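Local coordinates for flagellar protein FlgA (Thermotoga maritima, PDB 3FRN), which is a periplasmic flagellar protein that probably acts as a chaperone for formation of the basal-body P-ring, at residues L5-T10 and V45-L50. Residues are numbered along the deposited sequence; the frame is centred on the assembly and turned at random.
Sequences LTLKET and VTRDLL
Leu7 meets the helix that starts at Arg47 with its two methyl carbons, one over a face of the Arg47 guanidinium and one against Leu50, in the FlgA N-terminal domain-like region. The backbones stay well apart, Leu7 CA lying 9.7 Å from Val45 CA, and no hydrogen bond joins the two segments, so only side chains bridge the distance. Just ahead of Leu7, Leu5 and Thr6 end strand 4-6, which runs parallel to strand 58-60; backbone hydrogen bonds of Leu5 and Leu7 to Thr60 tie the chain there. CB of Leu7 leaves the backbone toward the helix, and chi1 of -68° sets CG anti to the carbonyl carbon, beside the backbone N. CD2 reaches tip to tip to CD1 of Leu50, 3.8 Å away, while Leu7 CD1 is 4.1 Å from the same Leu50 methyl. Both leucines also touch Phe59, and Leu7 touches Val65, so the pair belongs to a buried apolar cluster. Past Leu7 the chain is tied by a backbone hydrogen bond between Lys8 and Ile23. In 45-50, Thr46 N-caps the helix, its OG1 accepting from Leu49 N at 3.2 Å and 149°. Thr46 O accepts from Leu50 N. Arg47 bends at chi2 (-56°), which carries its guanidinium group back toward Leu7. The polar head is held by backbone carbonyls outside the two segments, NH1 by Pro62 O and NE, weakly, by Glu63 O. One guanidinium face is covered by Leu7 CD1, which lies 3.5 Å from Arg47 NE.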
loop_
_atom_site.group_PDB
_atom_site.type_symbol
_atom_site.label_atom_id
_atom_site.label_comp_id
_atom_site.label_asym_id
_atom_site.label_seq_id
_atom_site.Cartn_x
_atom_site.Cartn_y
_atom_site.Cartn_z
ATOM N N LEU A 5 0.037 29.844 14.719
ATOM C CA LEU A 5 -1.163 29.224 15.248
ATOM C C LEU A 5 -0.931 27.739 15.457
ATOM O O LEU A 5 -0.483 27.037 14.550
ATOM C CB LEU A 5 -2.350 29.459 14.312
ATOM C CG LEU A 5 -2.597 30.900 13.852
ATOM C CD1 LEU A 5 -3.472 30.937 12.608
ATOM C CD2 LEU A 5 -3.202 31.756 14.956
ATOM N N THR A 6 -1.225 27.272 16.666
ATOM C CA THR A 6 -1.132 25.855 16.983
ATOM C C THR A 6 -2.344 25.109 16.434
ATOM O O THR A 6 -3.488 25.535 16.612
ATOM C CB THR A 6 -1.004 25.620 18.491
ATOM O OG1 THR A 6 0.017 26.476 19.021
ATOM C CG2 THR A 6 -0.634 24.176 18.774
ATOM N N LEU A 7 -2.076 23.997 15.759
ATOM C CA LEU A 7 -3.115 23.191 15.137
ATOM C C LEU A 7 -3.673 22.143 16.091
ATOM O O LEU A 7 -2.932 21.559 16.881
ATOM C CB LEU A 7 -2.556 22.499 13.890
ATOM C CG LEU A 7 -2.186 23.386 12.696
ATOM C CD1 LEU A 7 -1.323 22.620 11.720
ATOM C CD2 LEU A 7 -3.432 23.919 12.002
ATOM N N LYS A 8 -4.987 21.938 16.029
ATOM C CA LYS A 8 -5.628 20.837 16.738
ATOM C C LYS A 8 -5.194 19.516 16.105
ATOM O O LYS A 8 -4.853 19.467 14.924
ATOM C CB LYS A 8 -7.152 20.965 16.671
ATOM C CG LYS A 8 -7.741 22.109 17.487
ATOM C CD LYS A 8 -9.266 22.025 17.494
ATOM C CE LYS A 8 -9.898 23.146 18.309
ATOM N NZ LYS A 8 -10.095 24.380 17.504
ATOM N N GLU A 9 -5.201 18.445 16.889
ATOM C CA GLU A 9 -4.841 17.131 16.367
ATOM C C GLU A 9 -5.989 16.556 15.547
ATOM O O GLU A 9 -5.795 16.122 14.407
ATOM C CB GLU A 9 -4.482 16.182 17.505
ATOM C CG GLU A 9 -4.108 14.778 17.058
ATOM C CD GLU A 9 -4.066 13.807 18.221
ATOM O OE1 GLU A 9 -3.061 13.083 18.360
ATOM O OE2 GLU A 9 -5.037 13.777 19.010
ATOM N N THR A 10 -7.183 16.544 16.143
ATOM C CA THR A 10 -8.385 16.078 15.468
ATOM C C THR A 10 -9.553 17.044 15.692
ATOM O O THR A 10 -9.522 17.890 16.593
ATOM C CB THR A 10 -8.815 14.651 15.927
ATOM O OG1 THR A 10 -9.235 14.690 17.293
ATOM C CG2 THR A 10 -7.683 13.616 15.762
ATOM N N VAL A 45 -6.452 18.202 6.893
ATOM C CA VAL A 45 -5.965 19.538 6.578
ATOM C C VAL A 45 -4.445 19.519 6.601
ATOM O O VAL A 45 -3.835 19.294 7.648
ATOM C CB VAL A 45 -6.463 20.607 7.564
ATOM C CG1 VAL A 45 -5.866 21.968 7.207
ATOM C CG2 VAL A 45 -7.967 20.688 7.556
ATOM N N THR A 46 -3.844 19.759 5.442
ATOM C CA THR A 46 -2.395 19.698 5.295
ATOM C C THR A 46 -1.741 21.073 5.381
ATOM O O THR A 46 -2.416 22.099 5.276
ATOM C CB THR A 46 -2.021 19.082 3.945
ATOM O OG1 THR A 46 -2.629 19.846 2.896
ATOM C CG2 THR A 46 -2.507 17.646 3.865
ATOM N N ARG A 47 -0.417 21.077 5.554
ATOM C CA ARG A 47 0.380 22.298 5.585
ATOM C C ARG A 47 0.410 22.966 4.222
ATOM O O ARG A 47 0.503 24.193 4.128
ATOM C CB ARG A 47 1.818 21.997 6.016
ATOM C CG ARG A 47 1.944 21.381 7.385
ATOM C CD ARG A 47 1.294 22.260 8.422
ATOM N NE ARG A 47 1.385 21.674 9.751
ATOM C CZ ARG A 47 2.255 22.045 10.679
ATOM N NH1 ARG A 47 2.250 21.445 11.860
ATOM N NH2 ARG A 47 3.129 23.009 10.428
ATOM N N ASP A 48 0.353 22.148 3.173
ATOM C CA ASP A 48 0.319 22.641 1.796
ATOM C C ASP A 48 -0.997 23.365 1.500
ATOM O O ASP A 48 -1.023 24.317 0.724
ATOM C CB ASP A 48 0.536 21.493 0.810
ATOM C CG ASP A 48 1.116 21.956 -0.523
ATOM O OD1 ASP A 48 0.848 21.275 -1.537
ATOM O OD2 ASP A 48 1.843 22.983 -0.559
ATOM N N LEU A 49 -2.084 22.910 2.120
ATOM C CA LEU A 49 -3.360 23.619 2.045
ATOM C C LEU A 49 -3.259 24.953 2.779
ATOM O O LEU A 49 -3.692 25.994 2.268
ATOM C CB LEU A 49 -4.495 22.778 2.638
ATOM C CG LEU A 49 -5.905 23.318 2.370
ATOM C CD1 LEU A 49 -6.207 23.313 0.875
ATOM C CD2 LEU A 49 -6.953 22.540 3.127
ATOM N N LEU A 50 -2.654 24.923 3.963
ATOM C CA LEU A 50 -2.541 26.120 4.784
ATOM C C LEU A 50 -1.589 27.145 4.189
ATOM O O LEU A 50 -1.815 28.344 4.333
ATOM C CB LEU A 50 -2.159 25.767 6.227
ATOM C CG LEU A 50 -3.244 25.021 7.027
ATOM C CD1 LEU A 50 -2.677 24.391 8.305
ATOM C CD2 LEU A 50 -4.431 25.935 7.353
#